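Local coordinates for alpha-galactosidase (Thermus thermophilus, PDB 6LCJ), which probably hydrolyses the bonds that hold terminal alpha-linked galactose in oligosaccharides and other galactosides, as a family 36 glycoside hydrolase, at residues K43-H48 against G94-P99; G107-G112 against G130-L135; R154-P159 against L349-R354; Y167-R172 against S434-W439. All blocks are in the same frame, centred on the assembly; numbering follows the deposited sequence.

Interaction 1: residues K43-H48 against G94-P99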
# COMPACT_ATOMS: atom_id res chain seq x y z
N LYS E 43 19.31 28.47 -15.68
CA LYS E 43 19.86 27.15 -16.00
C LYS E 43 20.57 26.48 -14.83
O LYS E 43 20.77 25.26 -14.86
CB LYS E 43 20.83 27.25 -17.18
CG LYS E 43 20.28 27.98 -18.40
CD LYS E 43 19.27 27.13 -19.17
CE LYS E 43 18.49 27.97 -20.18
NZ LYS E 43 19.39 28.78 -21.08
N GLY E 44 20.94 27.23 -13.80
CA GLY E 44 21.53 26.62 -12.62
C GLY E 44 21.06 27.29 -11.35
O GLY E 44 20.76 28.48 -11.31
N PHE E 45 20.99 26.48 -10.29
CA PHE E 45 20.73 26.95 -8.94
C PHE E 45 21.95 26.65 -8.09
O PHE E 45 22.48 25.53 -8.12
CB PHE E 45 19.48 26.28 -8.35
CG PHE E 45 19.31 26.48 -6.83
CD1 PHE E 45 19.24 27.75 -6.27
CD2 PHE E 45 19.21 25.39 -5.97
CE1 PHE E 45 19.07 27.93 -4.89
CE2 PHE E 45 19.03 25.56 -4.59
CZ PHE E 45 18.97 26.83 -4.05
N PHE E 46 22.43 27.65 -7.35
CA PHE E 46 23.53 27.42 -6.43
C PHE E 46 22.99 26.81 -5.13
O PHE E 46 22.27 27.47 -4.36
CB PHE E 46 24.31 28.69 -6.13
CG PHE E 46 25.42 28.48 -5.15
CD1 PHE E 46 26.49 27.67 -5.47
CD2 PHE E 46 25.39 29.07 -3.89
CE1 PHE E 46 27.52 27.45 -4.56
CE2 PHE E 46 26.41 28.87 -2.99
CZ PHE E 46 27.48 28.06 -3.32
N ARG E 47 23.34 25.56 -4.90
CA ARG E 47 22.82 24.79 -3.78
C ARG E 47 23.89 24.81 -2.70
O ARG E 47 24.88 24.08 -2.78
CB ARG E 47 22.48 23.38 -4.24
CG ARG E 47 21.64 22.59 -3.26
CD ARG E 47 22.51 21.78 -2.31
NE ARG E 47 21.68 21.03 -1.38
CZ ARG E 47 22.15 20.39 -0.31
NH1 ARG E 47 23.44 20.42 -0.03
NH2 ARG E 47 21.31 19.72 0.48
N HIS E 48 23.71 25.66 -1.69
CA HIS E 48 24.65 25.75 -0.58
C HIS E 48 24.22 24.87 0.59
O HIS E 48 23.23 25.16 1.27
CB HIS E 48 24.82 27.19 -0.11
CG HIS E 48 25.93 27.32 0.88
ND1 HIS E 48 25.71 27.64 2.21
CD2 HIS E 48 27.25 27.05 0.77
CE1 HIS E 48 26.86 27.61 2.86
NE2 HIS E 48 27.81 27.26 2.01
N GLY E 94 21.56 31.46 -1.81
CA GLY E 94 21.29 30.77 -3.04
C GLY E 94 21.57 31.69 -4.21
O GLY E 94 21.77 32.90 -4.04
N ALA E 95 21.59 31.11 -5.40
CA ALA E 95 21.81 31.92 -6.58
C ALA E 95 21.26 31.20 -7.80
O ALA E 95 21.22 29.97 -7.85
CB ALA E 95 23.29 32.26 -6.79
N LEU E 96 20.81 31.99 -8.76
CA LEU E 96 20.36 31.51 -10.06
C LEU E 96 21.31 32.02 -11.13
O LEU E 96 21.87 33.12 -11.02
CB LEU E 96 18.92 31.96 -10.35
CG LEU E 96 17.83 31.33 -9.47
CD1 LEU E 96 16.46 31.93 -9.75
CD2 LEU E 96 17.79 29.82 -9.66
N ARG E 97 21.50 31.21 -12.16
CA ARG E 97 22.50 31.47 -13.18
C ARG E 97 21.85 31.82 -14.50
O ARG E 97 21.10 31.01 -15.07
CB ARG E 97 23.40 30.24 -13.35
CG ARG E 97 24.67 30.54 -14.08
CD ARG E 97 25.43 29.27 -14.28
NE ARG E 97 26.63 29.25 -13.46
CZ ARG E 97 27.20 28.15 -13.01
NH1 ARG E 97 26.68 26.96 -13.32
NH2 ARG E 97 28.30 28.23 -12.27
N GLY E 98 22.14 33.02 -15.01
CA GLY E 98 21.73 33.41 -16.33
C GLY E 98 22.57 32.72 -17.38
O GLY E 98 23.73 32.36 -17.14
N PRO E 99 21.99 32.50 -18.57
CA PRO E 99 22.77 31.94 -19.70
C PRO E 99 24.15 32.56 -19.92
O PRO E 99 25.04 31.89 -20.47
CB PRO E 99 21.85 32.19 -20.90
CG PRO E 99 20.46 32.11 -20.32
CD PRO E 99 20.55 32.57 -18.88

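Interaction 2: residues G107-G112 against G130-L135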
# COMPACT_ATOMS: atom_id res chain seq x y z
N GLY E 107 21.28 36.20 -0.38
CA GLY E 107 21.96 35.67 0.79
C GLY E 107 21.56 36.28 2.12
O GLY E 107 21.47 37.50 2.25
N ALA E 108 21.32 35.44 3.12
CA ALA E 108 20.94 35.93 4.43
C ALA E 108 22.10 36.66 5.11
O ALA E 108 23.26 36.25 5.04
CB ALA E 108 20.49 34.78 5.31
N LEU E 109 21.77 37.75 5.80
CA LEU E 109 22.72 38.48 6.62
C LEU E 109 22.58 38.15 8.11
O LEU E 109 23.37 38.66 8.90
CB LEU E 109 22.57 39.98 6.39
CG LEU E 109 22.93 40.41 4.97
CD1 LEU E 109 22.83 41.91 4.79
CD2 LEU E 109 24.32 39.92 4.60
N ASP E 110 21.60 37.32 8.49
CA ASP E 110 21.38 36.86 9.85
C ASP E 110 21.31 35.33 9.88
O ASP E 110 21.32 34.66 8.84
CB ASP E 110 20.10 37.45 10.45
CG ASP E 110 20.13 38.96 10.55
OD1 ASP E 110 21.00 39.50 11.28
OD2 ASP E 110 19.28 39.62 9.92
N LEU E 111 21.15 34.79 11.08
CA LEU E 111 21.10 33.35 11.34
C LEU E 111 19.77 32.73 10.93
O LEU E 111 18.72 33.37 10.99
CB LEU E 111 21.30 33.07 12.83
CG LEU E 111 22.59 33.48 13.50
CD1 LEU E 111 22.38 33.61 15.01
CD2 LEU E 111 23.67 32.45 13.19
N GLY E 112 19.83 31.45 10.57
CA GLY E 112 18.63 30.63 10.53
C GLY E 112 17.82 30.70 9.26
O GLY E 112 16.61 30.47 9.30
N GLY E 130 12.68 36.97 11.67
CA GLY E 130 13.06 37.54 10.38
C GLY E 130 14.48 38.07 10.29
O GLY E 130 15.30 37.82 11.18
N GLY E 131 14.79 38.80 9.23
CA GLY E 131 16.13 39.32 9.10
C GLY E 131 16.34 39.97 7.76
O GLY E 131 15.41 40.13 6.96
N ALA E 132 17.59 40.34 7.53
CA ALA E 132 18.00 41.05 6.33
C ALA E 132 18.57 40.09 5.30
O ALA E 132 18.86 38.92 5.59
CB ALA E 132 19.04 42.13 6.67
N TRP E 133 18.77 40.61 4.09
CA TRP E 133 19.19 39.84 2.94
C TRP E 133 20.07 40.71 2.07
O TRP E 133 19.86 41.91 1.96
CB TRP E 133 18.02 39.35 2.09
CG TRP E 133 17.05 38.49 2.79
CD1 TRP E 133 15.96 38.90 3.50
CD2 TRP E 133 17.06 37.06 2.86
NE1 TRP E 133 15.29 37.81 4.00
CE2 TRP E 133 15.95 36.67 3.62
CE3 TRP E 133 17.91 36.07 2.35
CZ2 TRP E 133 15.65 35.33 3.89
CZ3 TRP E 133 17.61 34.73 2.62
CH2 TRP E 133 16.50 34.38 3.39
N PHE E 134 21.05 40.08 1.44
CA PHE E 134 21.82 40.72 0.39
C PHE E 134 21.30 40.18 -0.93
O PHE E 134 21.12 38.97 -1.08
CB PHE E 134 23.31 40.43 0.53
CG PHE E 134 24.14 41.11 -0.52
CD1 PHE E 134 24.11 42.48 -0.66
CD2 PHE E 134 24.94 40.37 -1.38
CE1 PHE E 134 24.85 43.12 -1.63
CE2 PHE E 134 25.68 40.99 -2.36
CZ PHE E 134 25.65 42.39 -2.48
N LEU E 135 21.02 41.08 -1.88
CA LEU E 135 20.58 40.67 -3.20
C LEU E 135 21.43 41.39 -4.23
O LEU E 135 21.63 42.60 -4.14
CB LEU E 135 19.10 40.98 -3.42
CG LEU E 135 18.61 40.96 -4.88
CD1 LEU E 135 18.47 39.54 -5.37
CD2 LEU E 135 17.31 41.73 -5.03

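Interaction 3: residues R154-P159 against L349-R354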
# COMPACT_ATOMS: atom_id res chain seq x y z
N ARG E 154 36.81 37.06 10.71
CA ARG E 154 37.81 36.88 11.75
C ARG E 154 39.04 36.29 11.06
O ARG E 154 39.09 35.08 10.81
CB ARG E 154 37.31 35.99 12.87
CG ARG E 154 38.43 35.63 13.85
CD ARG E 154 37.91 34.92 15.06
NE ARG E 154 38.96 34.67 16.05
CZ ARG E 154 39.11 35.34 17.18
NH1 ARG E 154 38.28 36.34 17.49
NH2 ARG E 154 40.09 35.02 18.01
N LEU E 155 40.00 37.16 10.75
CA LEU E 155 41.22 36.79 10.02
C LEU E 155 42.39 36.87 10.99
O LEU E 155 42.87 37.97 11.32
CB LEU E 155 41.39 37.68 8.80
CG LEU E 155 40.30 37.47 7.74
CD1 LEU E 155 40.53 38.30 6.49
CD2 LEU E 155 40.20 35.99 7.38
N SER E 156 42.83 35.71 11.48
CA SER E 156 43.81 35.61 12.57
C SER E 156 45.21 35.42 12.00
O SER E 156 45.85 34.37 12.15
CB SER E 156 43.44 34.47 13.51
OG SER E 156 42.28 34.77 14.28
N GLY E 157 45.68 36.47 11.31
CA GLY E 157 46.94 36.39 10.61
C GLY E 157 46.88 35.40 9.46
O GLY E 157 45.86 35.26 8.78
N ARG E 158 47.95 34.74 9.25
CA ARG E 158 48.08 33.78 8.18
C ARG E 158 47.83 32.38 8.73
O ARG E 158 48.11 32.12 9.90
CB ARG E 158 49.47 33.88 7.53
CG ARG E 158 50.14 32.55 7.16
CD ARG E 158 51.63 32.70 6.77
NE ARG E 158 52.52 32.81 7.93
CZ ARG E 158 52.82 31.81 8.77
NH1 ARG E 158 52.29 30.59 8.59
NH2 ARG E 158 53.64 32.01 9.79
N PRO E 159 47.23 31.48 7.94
CA PRO E 159 46.89 30.14 8.46
C PRO E 159 48.13 29.40 8.90
O PRO E 159 49.20 29.52 8.28
CB PRO E 159 46.22 29.46 7.26
CG PRO E 159 45.79 30.59 6.37
CD PRO E 159 46.77 31.69 6.56
N LEU E 349 33.54 33.59 14.51
CA LEU E 349 34.01 32.84 15.67
C LEU E 349 35.17 31.91 15.33
O LEU E 349 36.17 31.89 16.05
CB LEU E 349 32.85 32.02 16.26
CG LEU E 349 31.65 32.85 16.72
CD1 LEU E 349 30.49 31.95 17.07
CD2 LEU E 349 32.03 33.76 17.91
N ALA E 350 35.06 31.16 14.23
CA ALA E 350 36.15 30.27 13.83
C ALA E 350 37.33 31.07 13.29
O ALA E 350 37.16 32.10 12.64
CB ALA E 350 35.68 29.28 12.77
N ASP E 351 38.54 30.58 13.58
CA ASP E 351 39.74 31.05 12.88
C ASP E 351 39.94 30.29 11.58
O ASP E 351 40.26 30.89 10.55
CB ASP E 351 40.98 30.86 13.76
CG ASP E 351 40.83 31.54 15.11
OD1 ASP E 351 40.85 32.77 15.14
OD2 ASP E 351 40.68 30.83 16.14
N GLY E 352 39.74 28.98 11.61
CA GLY E 352 39.74 28.16 10.42
C GLY E 352 38.44 27.38 10.33
O GLY E 352 37.87 26.97 11.35
N LEU E 353 37.97 27.18 9.10
CA LEU E 353 36.69 26.53 8.85
C LEU E 353 36.85 25.51 7.73
O LEU E 353 37.26 25.87 6.62
CB LEU E 353 35.61 27.56 8.50
CG LEU E 353 34.22 27.03 8.18
CD1 LEU E 353 33.57 26.50 9.41
CD2 LEU E 353 33.34 28.11 7.56
N ARG E 354 36.52 24.26 8.01
CA ARG E 354 36.47 23.25 6.96
C ARG E 354 35.25 23.50 6.08
O ARG E 354 34.15 23.74 6.58
CB ARG E 354 36.41 21.85 7.58
CG ARG E 354 37.75 21.39 8.19
CD ARG E 354 38.59 20.59 7.19
NE ARG E 354 37.74 19.66 6.48
CZ ARG E 354 37.47 18.42 6.88
NH1 ARG E 354 38.05 17.91 7.97
NH2 ARG E 354 36.63 17.67 6.18

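Interaction 4: residues Y167-R172 against S434-W439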
# COMPACT_ATOMS: atom_id res chain seq x y z
N TYR E 167 44.70 11.53 8.95
CA TYR E 167 44.66 10.92 7.63
C TYR E 167 45.84 10.01 7.35
O TYR E 167 46.13 9.74 6.19
CB TYR E 167 44.56 12.00 6.57
CG TYR E 167 43.30 12.79 6.68
CD1 TYR E 167 42.11 12.31 6.14
CD2 TYR E 167 43.28 14.00 7.36
CE1 TYR E 167 40.95 13.03 6.23
CE2 TYR E 167 42.12 14.73 7.47
CZ TYR E 167 40.97 14.24 6.89
OH TYR E 167 39.82 14.97 6.98
N SER E 168 46.52 9.53 8.38
CA SER E 168 47.47 8.45 8.20
C SER E 168 47.19 7.34 9.21
O SER E 168 47.13 6.16 8.84
CB SER E 168 48.91 8.97 8.32
OG SER E 168 49.02 9.86 9.41
N PHE E 169 47.00 7.68 10.48
CA PHE E 169 46.79 6.66 11.50
C PHE E 169 45.34 6.48 11.91
O PHE E 169 45.02 5.46 12.52
CB PHE E 169 47.62 6.99 12.74
CG PHE E 169 49.08 7.14 12.47
CD1 PHE E 169 49.85 6.04 12.14
CD2 PHE E 169 49.68 8.38 12.54
CE1 PHE E 169 51.20 6.17 11.89
CE2 PHE E 169 51.04 8.53 12.29
CZ PHE E 169 51.80 7.42 11.96
N TYR E 170 44.46 7.43 11.59
CA TYR E 170 43.05 7.42 12.01
C TYR E 170 43.03 7.24 13.53
O TYR E 170 43.78 7.94 14.22
CB TYR E 170 42.29 6.40 11.18
CG TYR E 170 42.14 6.89 9.76
CD1 TYR E 170 41.06 7.69 9.40
CD2 TYR E 170 43.12 6.63 8.80
CE1 TYR E 170 40.93 8.18 8.11
CE2 TYR E 170 43.00 7.13 7.49
CZ TYR E 170 41.89 7.90 7.16
OH TYR E 170 41.71 8.42 5.89
N THR E 171 42.20 6.34 14.08
CA THR E 171 42.09 6.21 15.54
C THR E 171 43.22 5.39 16.16
O THR E 171 43.29 5.32 17.39
CB THR E 171 40.75 5.58 15.95
OG1 THR E 171 40.54 4.36 15.23
CG2 THR E 171 39.57 6.51 15.69
N ARG E 172 44.09 4.76 15.35
CA ARG E 172 45.19 3.95 15.87
C ARG E 172 46.38 4.83 16.26
O ARG E 172 47.47 4.73 15.72
CB ARG E 172 45.64 2.93 14.84
CG ARG E 172 44.55 2.36 13.97
CD ARG E 172 43.67 1.42 14.76
NE ARG E 172 44.42 0.23 15.14
CZ ARG E 172 44.50 -0.89 14.42
NH1 ARG E 172 43.87 -0.98 13.25
NH2 ARG E 172 45.23 -1.91 14.86
N SER E 434 48.89 14.89 6.77
CA SER E 434 48.96 13.78 7.71
C SER E 434 50.08 12.81 7.39
O SER E 434 50.24 11.83 8.11
CB SER E 434 47.63 13.03 7.74
OG SER E 434 46.64 13.74 8.47
N ASP E 435 50.86 13.06 6.35
CA ASP E 435 51.90 12.13 5.89
C ASP E 435 52.98 11.97 6.95
O ASP E 435 53.72 12.92 7.20
CB ASP E 435 52.52 12.63 4.59
CG ASP E 435 51.56 12.53 3.39
OD1 ASP E 435 50.51 11.87 3.51
OD2 ASP E 435 51.87 13.11 2.33
N PRO E 436 53.11 10.80 7.58
CA PRO E 436 54.28 10.57 8.43
C PRO E 436 55.54 10.58 7.59
O PRO E 436 55.63 9.85 6.59
CB PRO E 436 54.02 9.17 9.02
CG PRO E 436 52.65 8.78 8.57
CD PRO E 436 52.34 9.57 7.36
N PRO E 437 56.53 11.42 7.94
CA PRO E 437 57.74 11.53 7.09
C PRO E 437 58.37 10.19 6.77
O PRO E 437 58.87 9.99 5.66
CB PRO E 437 58.67 12.43 7.92
CG PRO E 437 57.75 13.23 8.77
CD PRO E 437 56.60 12.31 9.12
N SER E 438 58.32 9.23 7.69
CA SER E 438 58.87 7.91 7.39
C SER E 438 58.07 7.15 6.33
O SER E 438 58.55 6.12 5.86
CB SER E 438 58.97 7.09 8.67
OG SER E 438 57.70 6.91 9.27
N TRP E 439 56.88 7.60 5.95
CA TRP E 439 56.15 6.98 4.85
C TRP E 439 56.47 7.62 3.51
O TRP E 439 56.01 7.12 2.47
CB TRP E 439 54.64 7.08 5.07
CG TRP E 439 54.10 6.26 6.19
CD1 TRP E 439 54.81 5.59 7.13
CD2 TRP E 439 52.71 6.06 6.51
NE1 TRP E 439 53.96 4.97 8.01
CE2 TRP E 439 52.66 5.24 7.64
CE3 TRP E 439 51.52 6.49 5.93
CZ2 TRP E 439 51.46 4.83 8.21
CZ3 TRP E 439 50.32 6.08 6.50
CH2 TRP E 439 50.30 5.26 7.63

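Interaction 1: residues K43-H48 against G94-P99
A95 O is approached twice from the facing strand, by an amide N-H and by a CA-H. The amide N of F46 binds A95 O at 2.7 Å in an almost straight bond (168° at the hydrogen), and the CA-H of F45 leans on the same oxygen, with F45 CA 3.2 Å from A95 O. G44 O is used in a similar way: R97 N reaches G44 O at 3.0 Å by a more bent bond, while L96 CA lies 3.3 Å from G44 O in a second CA-H...O contact. K43 N then gives a longer bond of 3.2 Å to R97 O. This ladder joins the antiparallel strands 44-48 and 94-97, whose directions differ by 160°, in one sheet of the N-terminal beta-sandwich domain; F45 and L96 form a non-hydrogen-bonded pair within it. On the face carrying F45 and L96, F45 CB meets L96 CD2 at 4.1 Å. With F45 CG anti to the backbone N (chi1 167°), the ring swings toward the start of the other strand, where its CE1 lies 4.1 Å from G94 CA. L122 of strand 122-126 packs on both F45 and L96, bringing the second sheet of the sandwich against this face. On the other face F46 and A95 touch through their beta carbons alone, CB to CB 3.8 Å. Beyond CB the F46 ring turns to F144, which it meets edge-to-face, and to W58. The guanidinium of R97 likewise leaves the strand pair, forming a salt bridge with E140 and a cation-pi contact with W58.

Interaction 2: residues G107-G112 against G130-L135
G107 and F134 bond to each other in both directions, G107 N to F134 O at 2.9 Å and F134 N to G107 O at 2.7 Å, each donor lying in the carbonyl plane of its acceptor. Farther on, L109 N reaches A132 O at 3.1 Å from well above the carbonyl plane, where the chain leaves the strand. The fourth bond uses a side chain: with D110 CG anti to the carbonyl carbon (chi1 -62°), D110 OD2 takes the amide N of A132 at 3.0 Å, met nearly head-on along its C-O bond. G131 CA passes 3.3 Å from D110 OD2. Y126 OH ties this end together, bonding to both A132 O and D110 N.

Apolar contacts flank the ladder. A108 CB rests on W133 CZ3 at 3.9 Å, while the indole NE1 is held by G31 O. L109 lies along the other strand, its CB 4.1 Å from A132 CB and its CD2 beside F134 CB. An alanine in place of L109 would lose the branched end and would probably leave F134 CB and Y147 of helix 140-149 without that neighbour. The pairing is that of neighbouring antiparallel strands, 102-108 and 132-137, in the N-terminal beta-sandwich.

Interaction 3: residues R154-P159 against L349-R354
D351 OD1 is gripped by two side chains of segment 154-159. R154 NE donates to D351 OD1 at 2.8 Å, with 167° at the hydrogen, as part of a salt bridge, and S156 OG gives D351 OD1 a bond of 2.6 Å. The site lies at the N-terminal end of the (beta/alpha)8 barrel strands, where the chain approaches strand 161-164 on one side and strand 352-354 on the other. The two donors arrive from opposite faces of the carboxylate: R154 NE from above its plane, S156 OG from the anti side and tilted out of it. The oxygen sits at the edge of the guanidinium, close to its plane, but the two flat groups are turned 58° apart, and R154 NH2 is left 3.7 Å from D351 OD1. The bridge therefore runs through NE and a single oxygen. R154 reaches it with an extended chain, CG anti to the backbone N (chi1 171°). A leucine in place of R154 would probably leave D351 OD1 with S156 as its one partner here and weaken the link between the two loops.

Further out, S156 is the centre of an inverse gamma turn. D351 OD2 is held separately, by a salt bridge to R328 and by the amide of L336 on the neighbouring strand 335-338, so both carboxylate oxygens are engaged, and the negative charge is probably balanced by two arginines. R328 NH1 also bonds to L349 O. The aliphatic part of R154 packs close to the same carbonyl, CD lying 3.6 Å from L349 O.

Interaction 4: residues Y167-R172 against S434-W439
F169 and W439 meet obliquely, their six-membered rings 5.5 Å apart between centroids with planes at 63°, and the nearest approach is F169 CE1 to W439 CZ2 at 3.9 Å. P436 lies close to both: its CG is 3.4 Å above the plane of the indole, over the ring centre, and 3.8 Å from F169 CZ. The proline ring and F169 run side by side, pointing opposite ways. S168 fits against the far end of the indole, with S168 CB 3.7 Å from W439 CZ3.

The hydroxyl of S168 turns the other way. Its OG stands between the backbone N and the carbonyl carbon (chi1 43°), from where it donates to S434 O at 2.7 Å. S434 in turn points its OG at helix 166-169, accepting Y167 N at 3.0 Å and lying in the plane of the Y167 ring, at its edge near CD2. The same S434 OG bonds to C164 O at the end of strand 161-164.

The contact thus links what follows strand 161-164 to what follows its neighbour 431-433, at the C-terminal ends of the barrel strands, the side on which TIM-barrel enzymes carry their active sites. Since C164 O can only accept, the buried S434 hydroxyl is probably both donor and acceptor, which would fix its rotation and pin the helix to the loop, while F169, P436 and W439 add apolar packing round S168.

Overall arrangement
Interactions 1 and 2 belong to one antiparallel sheet of the N-terminal beta-sandwich: strands 93-97 and 102-108 are neighbours in the chain and in the sheet, and the two centres lie 18 Å apart. Interactions 3 and 4 belong to the (beta/alpha)8 barrel that follows, at the N-terminal and C-terminal ends of its strands. Their centres are 25 Å apart, yet they touch where R354 NH1 packs 3.6 Å from Y167 OH. Along the chain interactions 1 and 2 each close before the next opens, whereas 3 and 4 alternate, tying early barrel elements to late ones. The first two thus join sandwich strands; the others tie both barrel ends, the C-terminal one bearing active sites in TIM-barrel enzymes.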